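Side-chain contacts in F-actin-capping protein subunit alpha (PDB 4AKR), which caps the fast-growing barbed ends of actin filaments independently of calcium, blocking subunit exchange there without severing the filaments: residues Thr47-Asn52 with Glu71-Asn76; Thr123-Glu128 with Lys230-Leu235. All coordinates share one frame; numbering follows the deposited sequence.

Interaction 1 of 2, residues Thr47-Asn52 with Glu71-Asn76; sequences TFREYN and EGEISN
Glu-73 forms a salt bridge with Arg-49, its OE2 coming to the edge of the guanidinium, near its plane. This OE2 accepts a short, nearly straight bond from Arg-49 NH2 (2.5 Å, N-H...O 166°). Arg-49 NE adds two weak, bent bonds, to Glu-73 OE2 at 3.2 Å and to Glu-73 OE1 at 3.4 Å; with carboxylate and guanidinium planes 47° apart, the bridge is lopsided, OE2 taking the one strong bond. Arg-49 gets there by running fully extended from CG to NE, its CG anti to the backbone N (chi1 165°). A classic beta bulge at Ile-74 and Ser-75, facing Glu-78, separates Glu-73 from Asn-76. The amide of Asn-76 then lies across the arginine: OD1 touches Arg-49 CD at 3.1 Å, and ND2 sits 3.6 Å above one guanidinium face, toward its rim. Replacing Arg-49 by a leucine would probably leave the Glu-73 carboxylate without its countercharge and the Asn-76 amide without the flat group beneath it. Tyr-79 OH holds Glu-73 OE1 from strand 78-81, and Arg-49 also touches His-92, so this surface bridge ties helix 44-55 to edge strand 73-75 of the four-stranded antiparallel sheet.

Interaction 2 of 2, residues Thr123-Glu128 with Lys230-Leu235; sequences TKYCNE and KAELNL
Tyr-125 and Glu-232 reach each other through different first torsions: Tyr-125 holds its CG anti to the backbone N (chi1 179°), sending the ring straight out from its helix, while Glu-232 sets CG beside its own backbone N (chi1 -63°) and extends from there. The two ends join in a single hydrogen bond, very short at 2.5 Å, donated by Tyr-125 OH to Glu-232 OE1. The oxygen arrives at the ring's edge, close to the ring plane, and also lies 3.4 Å from both CZ and CE2 of Tyr-125; the carboxylate itself is turned 49° from the ring. Behind this bond the hydroxyl rests near the aliphatic root of the acid, with Tyr-125 OH 3.5 Å from Glu-232 CB. Glu-232 OE1 also bonds Tyr-130 OH, and its OE2 bonds Trp-171 NE1 and Ser-169 OG, so both oxygens of this buried carboxylate are satisfied, a setting that would probably suit the charged form. A basic side chain of the other subunit hydrogen-bonds Tyr-125 OH, bringing the partner chain into the same polar cluster. Tyr-125 packs on Ile-152 of strand 145-158 and Glu-232 on Val-188 of strand 181-194, so the bond spans the gap between helices 112-129 and 217-248 where both lie against the five-stranded antiparallel sheet.

The two contacts share no helix or strand and lie on opposite sides of the chain's centre, their own centres about 26 Å apart. Interaction 1 is a surface contact, a charged pair with an amide over the arginine, and joins a helix to the edge of the small four-stranded sheet, with no part of the other subunit touching it. Interaction 2 is buried: it links two helices over the five-stranded sheet through one phenol-to-carboxylate hydrogen bond, and its acid is supported by several polar neighbours rather than by an arginine within the contact. Only at interaction 2 does the second subunit take part.

Interaction 1 of 2, residues Thr47-Asn52 with Glu71-Asn76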
ATOM      1  N   THR A  47       5.816  -5.597 -20.587  1.00 24.63           N
ATOM      2  CA  THR A  47       5.232  -5.412 -19.268  1.00 23.74           C
ATOM      3  C   THR A  47       6.035  -6.089 -18.159  1.00 23.73           C
ATOM      4  O   THR A  47       6.430  -5.440 -17.182  1.00 22.28           O
ATOM      5  CB  THR A  47       3.782  -5.942 -19.251  1.00 24.99           C
ATOM      6  OG1 THR A  47       2.989  -5.184 -20.175  1.00 27.44           O
ATOM      7  CG2 THR A  47       3.182  -5.832 -17.864  1.00 23.61           C
ATOM      8  N   PHE A  48       6.267  -7.392 -18.298  1.00 22.22           N
ATOM      9  CA  PHE A  48       7.036  -8.127 -17.298  1.00 22.19           C
ATOM     10  C   PHE A  48       8.457  -7.560 -17.191  1.00 21.94           C
ATOM     11  O   PHE A  48       9.003  -7.413 -16.091  1.00 21.53           O
ATOM     12  CB  PHE A  48       7.086  -9.614 -17.658  1.00 21.17           C
ATOM     13  CG  PHE A  48       5.798 -10.349 -17.402  1.00 19.64           C
ATOM     14  CD1 PHE A  48       4.596  -9.877 -17.910  1.00 22.18           C
ATOM     15  CD2 PHE A  48       5.798 -11.537 -16.679  1.00 21.05           C
ATOM     16  CE1 PHE A  48       3.405 -10.583 -17.702  1.00 22.65           C
ATOM     17  CE2 PHE A  48       4.619 -12.248 -16.466  1.00 21.97           C
ATOM     18  CZ  PHE A  48       3.417 -11.770 -16.980  1.00 21.43           C
ATOM     19  N   ARG A  49       9.050  -7.240 -18.336  1.00 20.35           N
ATOM     20  CA  ARG A  49      10.393  -6.667 -18.368  1.00 21.52           C
ATOM     21  C   ARG A  49      10.493  -5.387 -17.520  1.00 20.14           C
ATOM     22  O   ARG A  49      11.478  -5.172 -16.799  1.00 18.42           O
ATOM     23  CB  ARG A  49      10.779  -6.377 -19.821  1.00 23.20           C
ATOM     24  CG  ARG A  49      11.976  -5.471 -20.003  1.00 24.38           C
ATOM     25  CD  ARG A  49      12.410  -5.459 -21.458  1.00 26.67           C
ATOM     26  NE  ARG A  49      13.364  -4.394 -21.731  1.00 30.19           N
ATOM     27  CZ  ARG A  49      13.019  -3.150 -22.040  1.00 32.41           C
ATOM     28  NH1 ARG A  49      11.737  -2.819 -22.119  1.00 34.21           N
ATOM     29  NH2 ARG A  49      13.953  -2.234 -22.268  1.00 30.92           N
ATOM     30  N   GLU A  50       9.467  -4.543 -17.611  1.00 19.51           N
ATOM     31  CA  GLU A  50       9.420  -3.285 -16.860  1.00 18.55           C
ATOM     32  C   GLU A  50       9.417  -3.550 -15.353  1.00 17.69           C
ATOM     33  O   GLU A  50      10.121  -2.887 -14.598  1.00 16.51           O
ATOM     34  CB  GLU A  50       8.180  -2.489 -17.270  1.00 17.40           C
ATOM     35  CG  GLU A  50       7.871  -1.260 -16.423  1.00 22.69           C
ATOM     36  CD  GLU A  50       9.029  -0.275 -16.332  1.00 22.61           C
ATOM     37  OE1 GLU A  50       9.791  -0.157 -17.313  1.00 23.42           O
ATOM     38  OE2 GLU A  50       9.163   0.392 -15.279  1.00 23.10           O
ATOM     39  N   TYR A  51       8.624  -4.531 -14.931  1.00 18.04           N
ATOM     40  CA  TYR A  51       8.543  -4.912 -13.526  1.00 17.67           C
ATOM     41  C   TYR A  51       9.872  -5.514 -13.054  1.00 18.58           C
ATOM     42  O   TYR A  51      10.486  -5.022 -12.103  1.00 19.19           O
ATOM     43  CB  TYR A  51       7.434  -5.950 -13.320  1.00 18.22           C
ATOM     44  CG  TYR A  51       7.294  -6.424 -11.891  1.00 17.45           C
ATOM     45  CD1 TYR A  51       6.544  -5.698 -10.962  1.00 18.38           C
ATOM     46  CD2 TYR A  51       7.942  -7.579 -11.457  1.00 17.94           C
ATOM     47  CE1 TYR A  51       6.445  -6.111  -9.641  1.00 18.67           C
ATOM     48  CE2 TYR A  51       7.853  -8.002 -10.139  1.00 18.54           C
ATOM     49  CZ  TYR A  51       7.102  -7.267  -9.237  1.00 19.19           C
ATOM     50  OH  TYR A  51       6.988  -7.705  -7.941  1.00 21.54           O
ATOM     51  N   ASN A  52      10.309  -6.578 -13.726  1.00 17.70           N
ATOM     52  CA  ASN A  52      11.546  -7.253 -13.355  1.00 19.54           C
ATOM     53  C   ASN A  52      12.717  -6.299 -13.187  1.00 20.31           C
ATOM     54  O   ASN A  52      13.404  -6.322 -12.166  1.00 20.96           O
ATOM     55  CB  ASN A  52      11.930  -8.316 -14.388  1.00 18.95           C
ATOM     56  CG  ASN A  52      10.991  -9.496 -14.390  1.00 18.27           C
ATOM     57  OD1 ASN A  52      10.464  -9.887 -13.346  1.00 19.50           O
ATOM     58  ND2 ASN A  52      10.791 -10.089 -15.561  1.00 16.31           N
ATOM     59  N   GLU A  71      20.182  -0.746 -15.994  1.00 21.91           N
ATOM     60  CA  GLU A  71      21.547  -0.270 -16.171  1.00 24.40           C
ATOM     61  C   GLU A  71      22.480  -1.356 -16.689  1.00 24.49           C
ATOM     62  O   GLU A  71      23.540  -1.053 -17.232  1.00 25.44           O
ATOM     63  CB  GLU A  71      22.108   0.297 -14.870  1.00 26.06           C
ATOM     64  CG  GLU A  71      23.497   0.906 -15.058  1.00 29.79           C
ATOM     65  CD  GLU A  71      23.507   2.047 -16.063  1.00 31.71           C
ATOM     66  OE1 GLU A  71      22.452   2.694 -16.255  1.00 34.10           O
ATOM     67  OE2 GLU A  71      24.574   2.307 -16.657  1.00 31.49           O
ATOM     68  N   GLY A  72      22.093  -2.615 -16.519  1.00 23.99           N
ATOM     69  CA  GLY A  72      22.924  -3.704 -17.001  1.00 23.97           C
ATOM     70  C   GLY A  72      22.338  -4.329 -18.254  1.00 25.83           C
ATOM     71  O   GLY A  72      22.877  -5.299 -18.794  1.00 25.91           O
ATOM     72  N   GLU A  73      21.223  -3.770 -18.714  1.00 24.57           N
ATOM     73  CA  GLU A  73      20.536  -4.267 -19.899  1.00 25.57           C
ATOM     74  C   GLU A  73      21.327  -3.985 -21.183  1.00 25.29           C
ATOM     75  O   GLU A  73      21.602  -2.839 -21.510  1.00 23.45           O
ATOM     76  CB  GLU A  73      19.140  -3.629 -19.979  1.00 26.41           C
ATOM     77  CG  GLU A  73      18.253  -4.167 -21.085  1.00 28.32           C
ATOM     78  CD  GLU A  73      16.798  -3.743 -20.922  1.00 29.74           C
ATOM     79  OE1 GLU A  73      16.174  -4.139 -19.919  1.00 30.94           O
ATOM     80  OE2 GLU A  73      16.276  -3.017 -21.791  1.00 29.86           O
ATOM     81  N   ILE A  74      21.699  -5.042 -21.897  1.00 26.25           N
ATOM     82  CA  ILE A  74      22.450  -4.905 -23.142  1.00 27.52           C
ATOM     83  C   ILE A  74      21.466  -5.037 -24.295  1.00 27.83           C
ATOM     84  O   ILE A  74      21.545  -4.329 -25.298  1.00 27.43           O
ATOM     85  CB  ILE A  74      23.513  -6.014 -23.284  1.00 27.87           C
ATOM     86  CG1 ILE A  74      24.466  -5.984 -22.088  1.00 28.08           C
ATOM     87  CG2 ILE A  74      24.286  -5.821 -24.574  1.00 27.67           C
ATOM     88  CD1 ILE A  74      25.442  -7.146 -22.048  1.00 27.70           C
ATOM     89  N   SER A  75      20.539  -5.968 -24.122  1.00 29.11           N
ATOM     90  CA  SER A  75      19.489  -6.262 -25.084  1.00 29.23           C
ATOM     91  C   SER A  75      18.215  -6.435 -24.264  1.00 29.47           C
ATOM     92  O   SER A  75      18.260  -6.405 -23.031  1.00 29.66           O
ATOM     93  CB  SER A  75      19.815  -7.558 -25.823  1.00 29.98           C
ATOM     94  OG  SER A  75      18.657  -8.144 -26.386  1.00 33.44           O
ATOM     95  N   ASN A  76      17.089  -6.626 -24.939  1.00 29.09           N
ATOM     96  CA  ASN A  76      15.812  -6.797 -24.254  1.00 29.94           C
ATOM     97  C   ASN A  76      15.817  -8.013 -23.319  1.00 29.50           C
ATOM     98  O   ASN A  76      15.008  -8.102 -22.388  1.00 27.98           O
ATOM     99  CB  ASN A  76      14.696  -6.938 -25.289  1.00 32.55           C
ATOM    100  CG  ASN A  76      13.333  -6.581 -24.732  1.00 35.76           C
ATOM    101  OD1 ASN A  76      12.770  -7.306 -23.904  1.00 37.91           O
ATOM    102  ND2 ASN A  76      12.793  -5.452 -25.182  1.00 37.08           N
TER

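Interaction 2 of 2, residues Thr123-Glu128 with Lys230-Leu235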
ATOM      1  N   THR A 123      30.393  -4.704  -2.510  1.00 16.12           N
ATOM      2  CA  THR A 123      30.223  -6.059  -2.012  1.00 16.29           C
ATOM      3  C   THR A 123      30.282  -6.102  -0.485  1.00 17.23           C
ATOM      4  O   THR A 123      29.370  -6.632   0.152  1.00 16.63           O
ATOM      5  CB  THR A 123      31.289  -7.010  -2.621  1.00 17.79           C
ATOM      6  OG1 THR A 123      31.185  -6.984  -4.051  1.00 18.82           O
ATOM      7  CG2 THR A 123      31.066  -8.431  -2.157  1.00 18.44           C
ATOM      8  N   LYS A 124      31.337  -5.538   0.101  1.00 16.20           N
ATOM      9  CA  LYS A 124      31.478  -5.503   1.560  1.00 16.47           C
ATOM     10  C   LYS A 124      30.349  -4.703   2.218  1.00 16.33           C
ATOM     11  O   LYS A 124      29.802  -5.100   3.247  1.00 20.00           O
ATOM     12  CB  LYS A 124      32.828  -4.889   1.954  1.00 15.03           C
ATOM     13  CG  LYS A 124      34.036  -5.710   1.506  1.00 18.87           C
ATOM     14  CD  LYS A 124      35.380  -5.045   1.870  1.00 17.79           C
ATOM     15  CE  LYS A 124      35.667  -3.819   1.015  1.00 16.23           C
ATOM     16  NZ  LYS A 124      37.056  -3.274   1.197  1.00 14.55           N
ATOM     17  N   TYR A 125      30.014  -3.561   1.634  1.00 16.75           N
ATOM     18  CA  TYR A 125      28.949  -2.730   2.174  1.00 17.35           C
ATOM     19  C   TYR A 125      27.645  -3.523   2.183  1.00 16.94           C
ATOM     20  O   TYR A 125      26.924  -3.540   3.169  1.00 17.54           O
ATOM     21  CB  TYR A 125      28.782  -1.467   1.329  1.00 14.80           C
ATOM     22  CG  TYR A 125      27.676  -0.552   1.811  1.00 17.20           C
ATOM     23  CD1 TYR A 125      27.751   0.071   3.057  1.00 15.66           C
ATOM     24  CD2 TYR A 125      26.539  -0.333   1.029  1.00 16.51           C
ATOM     25  CE1 TYR A 125      26.714   0.889   3.513  1.00 16.72           C
ATOM     26  CE2 TYR A 125      25.498   0.483   1.474  1.00 18.66           C
ATOM     27  CZ  TYR A 125      25.592   1.088   2.717  1.00 17.28           C
ATOM     28  OH  TYR A 125      24.556   1.872   3.165  1.00 18.16           O
ATOM     29  N   CYS A 126      27.363  -4.181   1.069  1.00 19.37           N
ATOM     30  CA  CYS A 126      26.161  -4.988   0.901  1.00 19.45           C
ATOM     31  C   CYS A 126      26.117  -6.138   1.918  1.00 19.03           C
ATOM     32  O   CYS A 126      25.078  -6.400   2.534  1.00 17.33           O
ATOM     33  CB  CYS A 126      26.129  -5.524  -0.534  1.00 20.94           C
ATOM     34  SG  CYS A 126      24.573  -6.250  -1.077  1.00 27.36           S
ATOM     35  N   ASN A 127      27.247  -6.817   2.103  1.00 19.19           N
ATOM     36  CA  ASN A 127      27.315  -7.926   3.050  1.00 21.84           C
ATOM     37  C   ASN A 127      27.145  -7.435   4.475  1.00 23.06           C
ATOM     38  O   ASN A 127      26.630  -8.159   5.322  1.00 23.86           O
ATOM     39  CB  ASN A 127      28.653  -8.670   2.953  1.00 21.66           C
ATOM     40  CG  ASN A 127      28.803  -9.441   1.664  1.00 23.90           C
ATOM     41  OD1 ASN A 127      27.868  -9.534   0.867  1.00 27.11           O
ATOM     42  ND2 ASN A 127      29.988 -10.008   1.449  1.00 26.25           N
ATOM     43  N   GLU A 128      27.575  -6.205   4.736  1.00 24.12           N
ATOM     44  CA  GLU A 128      27.484  -5.636   6.073  1.00 24.78           C
ATOM     45  C   GLU A 128      26.101  -5.123   6.473  1.00 25.29           C
ATOM     46  O   GLU A 128      25.650  -5.371   7.593  1.00 25.49           O
ATOM     47  CB  GLU A 128      28.501  -4.503   6.221  1.00 28.81           C
ATOM     48  CG  GLU A 128      28.421  -3.748   7.544  1.00 35.10           C
ATOM     49  CD  GLU A 128      29.065  -4.491   8.701  1.00 39.37           C
ATOM     50  OE1 GLU A 128      30.309  -4.627   8.702  1.00 41.57           O
ATOM     51  OE2 GLU A 128      28.333  -4.939   9.611  1.00 42.26           O
ATOM     52  N   LYS A 230      26.982   6.740   4.958  1.00 19.77           N
ATOM     53  CA  LYS A 230      26.586   7.712   5.960  1.00 21.69           C
ATOM     54  C   LYS A 230      25.213   8.250   5.589  1.00 20.96           C
ATOM     55  O   LYS A 230      24.330   8.368   6.436  1.00 21.27           O
ATOM     56  CB  LYS A 230      27.600   8.858   6.007  1.00 24.14           C
ATOM     57  CG  LYS A 230      27.347   9.860   7.126  1.00 29.38           C
ATOM     58  CD  LYS A 230      27.595  11.287   6.651  1.00 31.88           C
ATOM     59  CE  LYS A 230      27.298  12.305   7.745  1.00 35.23           C
ATOM     60  NZ  LYS A 230      28.261  12.208   8.879  1.00 36.24           N
ATOM     61  N   ALA A 231      25.039   8.575   4.312  1.00 19.60           N
ATOM     62  CA  ALA A 231      23.765   9.087   3.836  1.00 18.69           C
ATOM     63  C   ALA A 231      22.643   8.087   4.121  1.00 19.42           C
ATOM     64  O   ALA A 231      21.584   8.472   4.617  1.00 20.39           O
ATOM     65  CB  ALA A 231      23.841   9.373   2.350  1.00 17.28           C
ATOM     66  N   GLU A 232      22.878   6.808   3.819  1.00 18.67           N
ATOM     67  CA  GLU A 232      21.875   5.768   4.049  1.00 19.10           C
ATOM     68  C   GLU A 232      21.612   5.515   5.531  1.00 20.84           C
ATOM     69  O   GLU A 232      20.487   5.185   5.922  1.00 22.04           O
ATOM     70  CB  GLU A 232      22.272   4.458   3.354  1.00 17.97           C
ATOM     71  CG  GLU A 232      22.346   4.564   1.831  1.00 16.33           C
ATOM     72  CD  GLU A 232      22.203   3.218   1.116  1.00 16.08           C
ATOM     73  OE1 GLU A 232      22.575   2.179   1.698  1.00 12.83           O
ATOM     74  OE2 GLU A 232      21.732   3.210  -0.039  1.00 14.24           O
ATOM     75  N   LEU A 233      22.641   5.663   6.360  1.00 20.96           N
ATOM     76  CA  LEU A 233      22.473   5.482   7.799  1.00 22.26           C
ATOM     77  C   LEU A 233      21.529   6.568   8.303  1.00 22.07           C
ATOM     78  O   LEU A 233      20.609   6.303   9.071  1.00 23.40           O
ATOM     79  CB  LEU A 233      23.818   5.603   8.527  1.00 21.89           C
ATOM     80  CG  LEU A 233      23.715   5.896  10.028  1.00 21.95           C
ATOM     81  CD1 LEU A 233      22.827   4.861  10.698  1.00 22.32           C
ATOM     82  CD2 LEU A 233      25.109   5.910  10.647  1.00 20.97           C
ATOM     83  N   ASN A 234      21.767   7.797   7.860  1.00 23.02           N
ATOM     84  CA  ASN A 234      20.931   8.914   8.257  1.00 22.09           C
ATOM     85  C   ASN A 234      19.499   8.720   7.794  1.00 21.37           C
ATOM     86  O   ASN A 234      18.562   8.946   8.556  1.00 20.70           O
ATOM     87  CB  ASN A 234      21.487  10.222   7.704  1.00 23.34           C
ATOM     88  CG  ASN A 234      22.704  10.691   8.466  1.00 25.30           C
ATOM     89  OD1 ASN A 234      22.823  10.438   9.663  1.00 29.23           O
ATOM     90  ND2 ASN A 234      23.606  11.390   7.790  1.00 22.92           N
ATOM     91  N   LEU A 235      19.333   8.297   6.546  1.00 19.44           N
ATOM     92  CA  LEU A 235      18.001   8.058   6.013  1.00 18.83           C
ATOM     93  C   LEU A 235      17.299   6.956   6.803  1.00 18.81           C
ATOM     94  O   LEU A 235      16.100   7.038   7.068  1.00 18.85           O
ATOM     95  CB  LEU A 235      18.079   7.661   4.540  1.00 17.48           C
ATOM     96  CG  LEU A 235      16.772   7.118   3.964  1.00 18.34           C
ATOM     97  CD1 LEU A 235      15.647   8.128   4.176  1.00 16.01           C
ATOM     98  CD2 LEU A 235      16.961   6.816   2.484  1.00 17.92           C
TER